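Long-range contact in uncharacterized protein Ta1441 (Thermoplasma acidophilum, PDB 3GAA), which is of unknown function but belongs to the PAC2 family and is probably related to proteasome assembly chaperones: residues A[132-142]-A[184-195]. Residues are numbered along the deposited sequence; the frame is centred on the assembly and turned at random.
Sequences GIPEERPVFAV and SFITPTSVDIPD
V142 and I186 share one face of two antiparallel strands, CG1 of V142 against CD1 of I186, while A141 and V139 lean on F185 across the other face, where F151 meets the F185 ring. A141 is small enough to lie beside F185, its CB 4.1 Å from F185 CD1. Strand 140-142 runs between 181-190 and 157-158 near one edge of a mixed sheet. F140 and I186 exchange two hydrogen bonds, F140 N to I186 O nearly straight (175°); V142 and S184 also exchange two, less straight from V142 N. P188, which has no N-H to give, packs its CG against P138 CD (4.0 Å), and T187 OG1 instead donates to P138 O. R137, its chain bent at chi3, runs past P188 and grips D195 end-on in a salt bridge, planes 35° apart: R137 NH1 meets D195 OD2 from above the carboxylate plane (2.6 Å), R137 NH2 meets D195 OD1 on the syn side. R137 NH1 also donates to P188 O in the carbonyl plane, and I133 CB sits over one guanidinium face. Substituting alanine for R137 would probably leave D195 without its cationic mate. S190 N reaches D195 OD2 from the face opposite R137 NH1, so one carboxylate ties the 190-195 turn to the 132-137 loop.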
ATOM      1  N   GLY A 132     -54.067   8.262 -14.118  1.00 61.24           N
ATOM      2  CA  GLY A 132     -54.863   7.777 -15.271  1.00 63.10           C
ATOM      3  C   GLY A 132     -54.712   6.287 -15.604  1.00 64.48           C
ATOM      4  O   GLY A 132     -54.816   5.456 -14.695  1.00 64.86           O
ATOM      5  N   ILE A 133     -54.387   5.906 -16.851  1.00 66.06           N
ATOM      6  CA  ILE A 133     -53.690   6.734 -17.883  1.00 67.06           C
ATOM      7  C   ILE A 133     -54.419   6.599 -19.218  1.00 67.87           C
ATOM      8  O   ILE A 133     -54.535   5.481 -19.735  1.00 68.03           O
ATOM      9  CB  ILE A 133     -52.183   6.266 -18.059  1.00 66.80           C
ATOM     10  CG1 ILE A 133     -51.255   7.134 -17.220  1.00 66.72           C
ATOM     11  CG2 ILE A 133     -51.706   6.335 -19.511  1.00 66.03           C
ATOM     12  CD1 ILE A 133     -51.682   7.309 -15.778  1.00 66.31           C
ATOM     13  N   PRO A 134     -54.909   7.728 -19.786  1.00 68.97           N
ATOM     14  CA  PRO A 134     -55.818   7.571 -20.976  1.00 69.02           C
ATOM     15  C   PRO A 134     -55.369   6.403 -21.919  1.00 68.54           C
ATOM     16  O   PRO A 134     -54.320   6.498 -22.555  1.00 68.36           O
ATOM     17  CB  PRO A 134     -55.798   8.980 -21.641  1.00 69.32           C
ATOM     18  CG  PRO A 134     -55.447   9.999 -20.452  1.00 69.17           C
ATOM     19  CD  PRO A 134     -54.741   9.151 -19.353  1.00 69.34           C
ATOM     20  N   GLU A 135     -56.170   5.325 -21.975  1.00 67.95           N
ATOM     21  CA  GLU A 135     -55.718   3.950 -22.378  1.00 67.40           C
ATOM     22  C   GLU A 135     -54.709   3.854 -23.535  1.00 65.96           C
ATOM     23  O   GLU A 135     -54.044   2.814 -23.716  1.00 66.18           O
ATOM     24  CB  GLU A 135     -56.920   3.040 -22.697  1.00 67.79           C
ATOM     25  CG  GLU A 135     -56.616   1.507 -22.668  1.00 69.61           C
ATOM     26  CD  GLU A 135     -57.704   0.685 -23.384  1.00 72.56           C
ATOM     27  OE1 GLU A 135     -58.823   1.219 -23.625  1.00 72.42           O
ATOM     28  OE2 GLU A 135     -57.435  -0.497 -23.710  1.00 74.86           O
ATOM     29  N   GLU A 136     -54.641   4.918 -24.337  1.00 63.63           N
ATOM     30  CA  GLU A 136     -53.490   5.173 -25.209  1.00 61.58           C
ATOM     31  C   GLU A 136     -52.300   5.571 -24.317  1.00 58.04           C
ATOM     32  O   GLU A 136     -52.168   6.751 -23.959  1.00 57.91           O
ATOM     33  CB  GLU A 136     -53.820   6.295 -26.241  1.00 62.43           C
ATOM     34  CG  GLU A 136     -55.074   6.075 -27.188  1.00 64.38           C
ATOM     35  CD  GLU A 136     -55.678   4.626 -27.173  1.00 68.11           C
ATOM     36  OE1 GLU A 136     -56.929   4.492 -27.373  1.00 69.14           O
ATOM     37  OE2 GLU A 136     -54.926   3.629 -26.955  1.00 69.63           O
ATOM     38  N   ARG A 137     -51.482   4.591 -23.914  1.00 53.41           N
ATOM     39  CA  ARG A 137     -50.329   4.877 -23.079  1.00 49.75           C
ATOM     40  C   ARG A 137     -49.044   4.696 -23.869  1.00 46.26           C
ATOM     41  O   ARG A 137     -48.736   3.598 -24.304  1.00 44.94           O
ATOM     42  CB  ARG A 137     -50.307   4.003 -21.852  1.00 49.77           C
ATOM     43  CG  ARG A 137     -48.900   3.836 -21.257  1.00 51.08           C
ATOM     44  CD  ARG A 137     -48.913   3.561 -19.791  1.00 50.69           C
ATOM     45  NE  ARG A 137     -50.069   2.767 -19.393  1.00 49.20           N
ATOM     46  CZ  ARG A 137     -50.442   2.596 -18.128  1.00 48.30           C
ATOM     47  NH1 ARG A 137     -49.744   3.149 -17.131  1.00 47.76           N
ATOM     48  NH2 ARG A 137     -51.501   1.848 -17.855  1.00 47.48           N
ATOM     49  N   PRO A 138     -48.265   5.778 -24.019  1.00 42.66           N
ATOM     50  CA  PRO A 138     -47.006   5.758 -24.770  1.00 40.53           C
ATOM     51  C   PRO A 138     -45.754   5.232 -24.004  1.00 38.25           C
ATOM     52  O   PRO A 138     -45.682   5.239 -22.767  1.00 37.33           O
ATOM     53  CB  PRO A 138     -46.825   7.234 -25.115  1.00 40.78           C
ATOM     54  CG  PRO A 138     -47.419   7.960 -23.934  1.00 40.68           C
ATOM     55  CD  PRO A 138     -48.529   7.112 -23.438  1.00 42.15           C
ATOM     56  N   VAL A 139     -44.768   4.765 -24.746  1.00 35.88           N
ATOM     57  CA  VAL A 139     -43.472   4.516 -24.146  1.00 34.35           C
ATOM     58  C   VAL A 139     -42.466   5.534 -24.658  1.00 32.68           C
ATOM     59  O   VAL A 139     -42.424   5.831 -25.824  1.00 30.68           O
ATOM     60  CB  VAL A 139     -42.956   3.067 -24.360  1.00 33.93           C
ATOM     61  CG1 VAL A 139     -41.594   2.892 -23.702  1.00 33.12           C
ATOM     62  CG2 VAL A 139     -43.872   2.109 -23.735  1.00 33.56           C
ATOM     63  N   PHE A 140     -41.639   6.039 -23.757  1.00 32.13           N
ATOM     64  CA  PHE A 140     -40.543   6.887 -24.171  1.00 32.07           C
ATOM     65  C   PHE A 140     -39.275   6.193 -23.946  1.00 32.05           C
ATOM     66  O   PHE A 140     -39.225   5.214 -23.213  1.00 31.55           O
ATOM     67  CB  PHE A 140     -40.550   8.210 -23.442  1.00 31.76           C
ATOM     68  CG  PHE A 140     -41.813   8.915 -23.584  1.00 30.43           C
ATOM     69  CD1 PHE A 140     -42.066   9.667 -24.728  1.00 32.46           C
ATOM     70  CD2 PHE A 140     -42.804   8.738 -22.659  1.00 28.46           C
ATOM     71  CE1 PHE A 140     -43.326  10.317 -24.908  1.00 32.48           C
ATOM     72  CE2 PHE A 140     -44.050   9.391 -22.804  1.00 30.52           C
ATOM     73  CZ  PHE A 140     -44.315  10.184 -23.928  1.00 28.60           C
ATOM     74  N   ALA A 141     -38.266   6.716 -24.621  1.00 33.21           N
ATOM     75  CA  ALA A 141     -36.910   6.221 -24.572  1.00 34.18           C
ATOM     76  C   ALA A 141     -35.893   7.353 -24.408  1.00 35.68           C
ATOM     77  O   ALA A 141     -35.977   8.412 -25.073  1.00 36.92           O
ATOM     78  CB  ALA A 141     -36.603   5.489 -25.826  1.00 33.75           C
ATOM     79  N   VAL A 142     -34.892   7.123 -23.558  1.00 36.61           N
ATOM     80  CA  VAL A 142     -33.647   7.831 -23.734  1.00 36.28           C
ATOM     81  C   VAL A 142     -32.629   6.826 -24.246  1.00 36.66           C
ATOM     82  O   VAL A 142     -32.400   5.821 -23.616  1.00 36.98           O
ATOM     83  CB  VAL A 142     -33.213   8.621 -22.501  1.00 36.46           C
ATOM     84  CG1 VAL A 142     -34.269   8.580 -21.375  1.00 35.23           C
ATOM     85  CG2 VAL A 142     -31.829   8.211 -22.089  1.00 36.23           C
ATOM     86  N   SER A 184     -32.792   3.760 -21.690  1.00 32.41           N
ATOM     87  CA  SER A 184     -33.823   3.688 -20.708  1.00 32.85           C
ATOM     88  C   SER A 184     -35.215   3.730 -21.386  1.00 32.47           C
ATOM     89  O   SER A 184     -35.375   4.402 -22.383  1.00 32.96           O
ATOM     90  CB  SER A 184     -33.647   4.830 -19.721  1.00 32.53           C
ATOM     91  OG  SER A 184     -34.891   5.054 -19.093  1.00 34.36           O
ATOM     92  N   PHE A 185     -36.191   2.973 -20.878  1.00 32.03           N
ATOM     93  CA  PHE A 185     -37.574   3.170 -21.287  1.00 31.28           C
ATOM     94  C   PHE A 185     -38.349   3.768 -20.098  1.00 31.54           C
ATOM     95  O   PHE A 185     -38.164   3.353 -18.938  1.00 31.30           O
ATOM     96  CB  PHE A 185     -38.203   1.844 -21.689  1.00 31.64           C
ATOM     97  CG  PHE A 185     -37.627   1.227 -22.940  1.00 30.19           C
ATOM     98  CD1 PHE A 185     -37.653   1.897 -24.142  1.00 29.32           C
ATOM     99  CD2 PHE A 185     -37.125  -0.027 -22.920  1.00 30.04           C
ATOM    100  CE1 PHE A 185     -37.180   1.353 -25.262  1.00 27.79           C
ATOM    101  CE2 PHE A 185     -36.623  -0.595 -24.078  1.00 30.79           C
ATOM    102  CZ  PHE A 185     -36.644   0.108 -25.234  1.00 30.66           C
ATOM    103  N   ILE A 186     -39.180   4.765 -20.388  1.00 31.15           N
ATOM    104  CA  ILE A 186     -40.044   5.367 -19.397  1.00 31.00           C
ATOM    105  C   ILE A 186     -41.510   5.338 -19.845  1.00 31.47           C
ATOM    106  O   ILE A 186     -41.868   5.542 -21.022  1.00 30.37           O
ATOM    107  CB  ILE A 186     -39.662   6.814 -19.075  1.00 31.63           C
ATOM    108  CG1 ILE A 186     -38.155   6.940 -18.781  1.00 33.13           C
ATOM    109  CG2 ILE A 186     -40.419   7.255 -17.856  1.00 30.01           C
ATOM    110  CD1 ILE A 186     -37.288   7.295 -20.022  1.00 34.36           C
ATOM    111  N   THR A 187     -42.378   5.062 -18.887  1.00 32.22           N
ATOM    112  CA  THR A 187     -43.783   4.966 -19.207  1.00 32.81           C
ATOM    113  C   THR A 187     -44.593   5.741 -18.165  1.00 31.85           C
ATOM    114  O   THR A 187     -44.284   5.685 -17.031  1.00 31.03           O
ATOM    115  CB  THR A 187     -44.185   3.495 -19.326  1.00 32.67           C
ATOM    116  OG1 THR A 187     -45.360   3.412 -20.125  1.00 36.57           O
ATOM    117  CG2 THR A 187     -44.451   2.869 -17.958  1.00 33.25           C
ATOM    118  N   PRO A 188     -45.604   6.505 -18.575  1.00 32.27           N
ATOM    119  CA  PRO A 188     -46.389   7.191 -17.564  1.00 32.27           C
ATOM    120  C   PRO A 188     -47.094   6.190 -16.672  1.00 33.53           C
ATOM    121  O   PRO A 188     -47.632   5.200 -17.149  1.00 32.84           O
ATOM    122  CB  PRO A 188     -47.425   7.968 -18.375  1.00 31.53           C
ATOM    123  CG  PRO A 188     -47.101   7.780 -19.808  1.00 31.23           C
ATOM    124  CD  PRO A 188     -46.206   6.614 -19.918  1.00 32.86           C
ATOM    125  N   THR A 189     -47.112   6.450 -15.383  1.00 35.76           N
ATOM    126  CA  THR A 189     -47.758   5.537 -14.467  1.00 38.12           C
ATOM    127  C   THR A 189     -48.535   6.282 -13.346  1.00 40.64           C
ATOM    128  O   THR A 189     -48.078   7.294 -12.812  1.00 42.17           O
ATOM    129  CB  THR A 189     -46.723   4.414 -13.978  1.00 38.37           C
ATOM    130  OG1 THR A 189     -46.995   4.002 -12.631  1.00 38.06           O
ATOM    131  CG2 THR A 189     -45.308   4.850 -14.113  1.00 34.85           C
ATOM    132  N   SER A 190     -49.728   5.800 -13.023  1.00 42.49           N
ATOM    133  CA  SER A 190     -50.612   6.463 -12.063  1.00 44.33           C
ATOM    134  C   SER A 190     -50.065   6.490 -10.637  1.00 45.70           C
ATOM    135  O   SER A 190     -49.705   5.462 -10.072  1.00 46.37           O
ATOM    136  CB  SER A 190     -51.949   5.702 -12.039  1.00 44.49           C
ATOM    137  OG  SER A 190     -52.780   6.147 -10.975  1.00 46.79           O
ATOM    138  N   VAL A 191     -50.057   7.641 -10.002  1.00 47.74           N
ATOM    139  CA  VAL A 191     -49.531   7.679  -8.627  1.00 49.32           C
ATOM    140  C   VAL A 191     -50.493   7.106  -7.571  1.00 50.81           C
ATOM    141  O   VAL A 191     -50.082   6.337  -6.722  1.00 51.10           O
ATOM    142  CB  VAL A 191     -49.022   9.094  -8.212  1.00 49.03           C
ATOM    143  CG1 VAL A 191     -47.609   9.286  -8.691  1.00 48.81           C
ATOM    144  CG2 VAL A 191     -49.932  10.195  -8.746  1.00 49.19           C
ATOM    145  N   ASP A 192     -51.763   7.461  -7.586  1.00 52.87           N
ATOM    146  CA  ASP A 192     -52.644   6.969  -6.502  1.00 54.62           C
ATOM    147  C   ASP A 192     -52.948   5.465  -6.638  1.00 54.04           C
ATOM    148  O   ASP A 192     -52.606   4.699  -5.749  1.00 54.38           O
ATOM    149  CB  ASP A 192     -53.961   7.786  -6.388  1.00 55.78           C
ATOM    150  CG  ASP A 192     -53.747   9.207  -5.758  1.00 59.53           C
ATOM    151  OD1 ASP A 192     -54.635   9.664  -4.972  1.00 63.06           O
ATOM    152  OD2 ASP A 192     -52.692   9.857  -6.047  1.00 64.11           O
ATOM    153  N   ILE A 193     -53.544   5.052  -7.754  1.00 53.09           N
ATOM    154  CA  ILE A 193     -54.036   3.675  -7.895  1.00 52.43           C
ATOM    155  C   ILE A 193     -53.061   2.716  -8.613  1.00 51.17           C
ATOM    156  O   ILE A 193     -52.234   3.173  -9.424  1.00 51.92           O
ATOM    157  CB  ILE A 193     -55.419   3.662  -8.590  1.00 52.97           C
ATOM    158  CG1 ILE A 193     -55.355   4.202 -10.029  1.00 52.38           C
ATOM    159  CG2 ILE A 193     -56.439   4.461  -7.716  1.00 53.66           C
ATOM    160  CD1 ILE A 193     -55.390   5.736 -10.110  1.00 54.30           C
ATOM    161  N   PRO A 194     -53.141   1.393  -8.326  1.00 48.93           N
ATOM    162  CA  PRO A 194     -52.168   0.431  -8.907  1.00 47.61           C
ATOM    163  C   PRO A 194     -52.238   0.391 -10.428  1.00 46.23           C
ATOM    164  O   PRO A 194     -53.317   0.504 -10.976  1.00 46.30           O
ATOM    165  CB  PRO A 194     -52.594  -0.910  -8.318  1.00 47.46           C
ATOM    166  CG  PRO A 194     -53.469  -0.557  -7.139  1.00 47.85           C
ATOM    167  CD  PRO A 194     -54.139   0.714  -7.495  1.00 48.47           C
ATOM    168  N   ASP A 195     -51.103   0.240 -11.102  1.00 44.70           N
ATOM    169  CA  ASP A 195     -51.050   0.478 -12.545  1.00 43.47           C
ATOM    170  C   ASP A 195     -50.249  -0.549 -13.355  1.00 41.51           C
ATOM    171  O   ASP A 195     -49.195  -0.239 -13.891  1.00 41.15           O
ATOM    172  CB  ASP A 195     -50.507   1.873 -12.817  1.00 43.45           C
ATOM    173  CG  ASP A 195     -50.833   2.347 -14.219  1.00 46.60           C
ATOM    174  OD1 ASP A 195     -51.540   1.586 -14.943  1.00 48.84           O
ATOM    175  OD2 ASP A 195     -50.395   3.465 -14.611  1.00 49.11           O
TER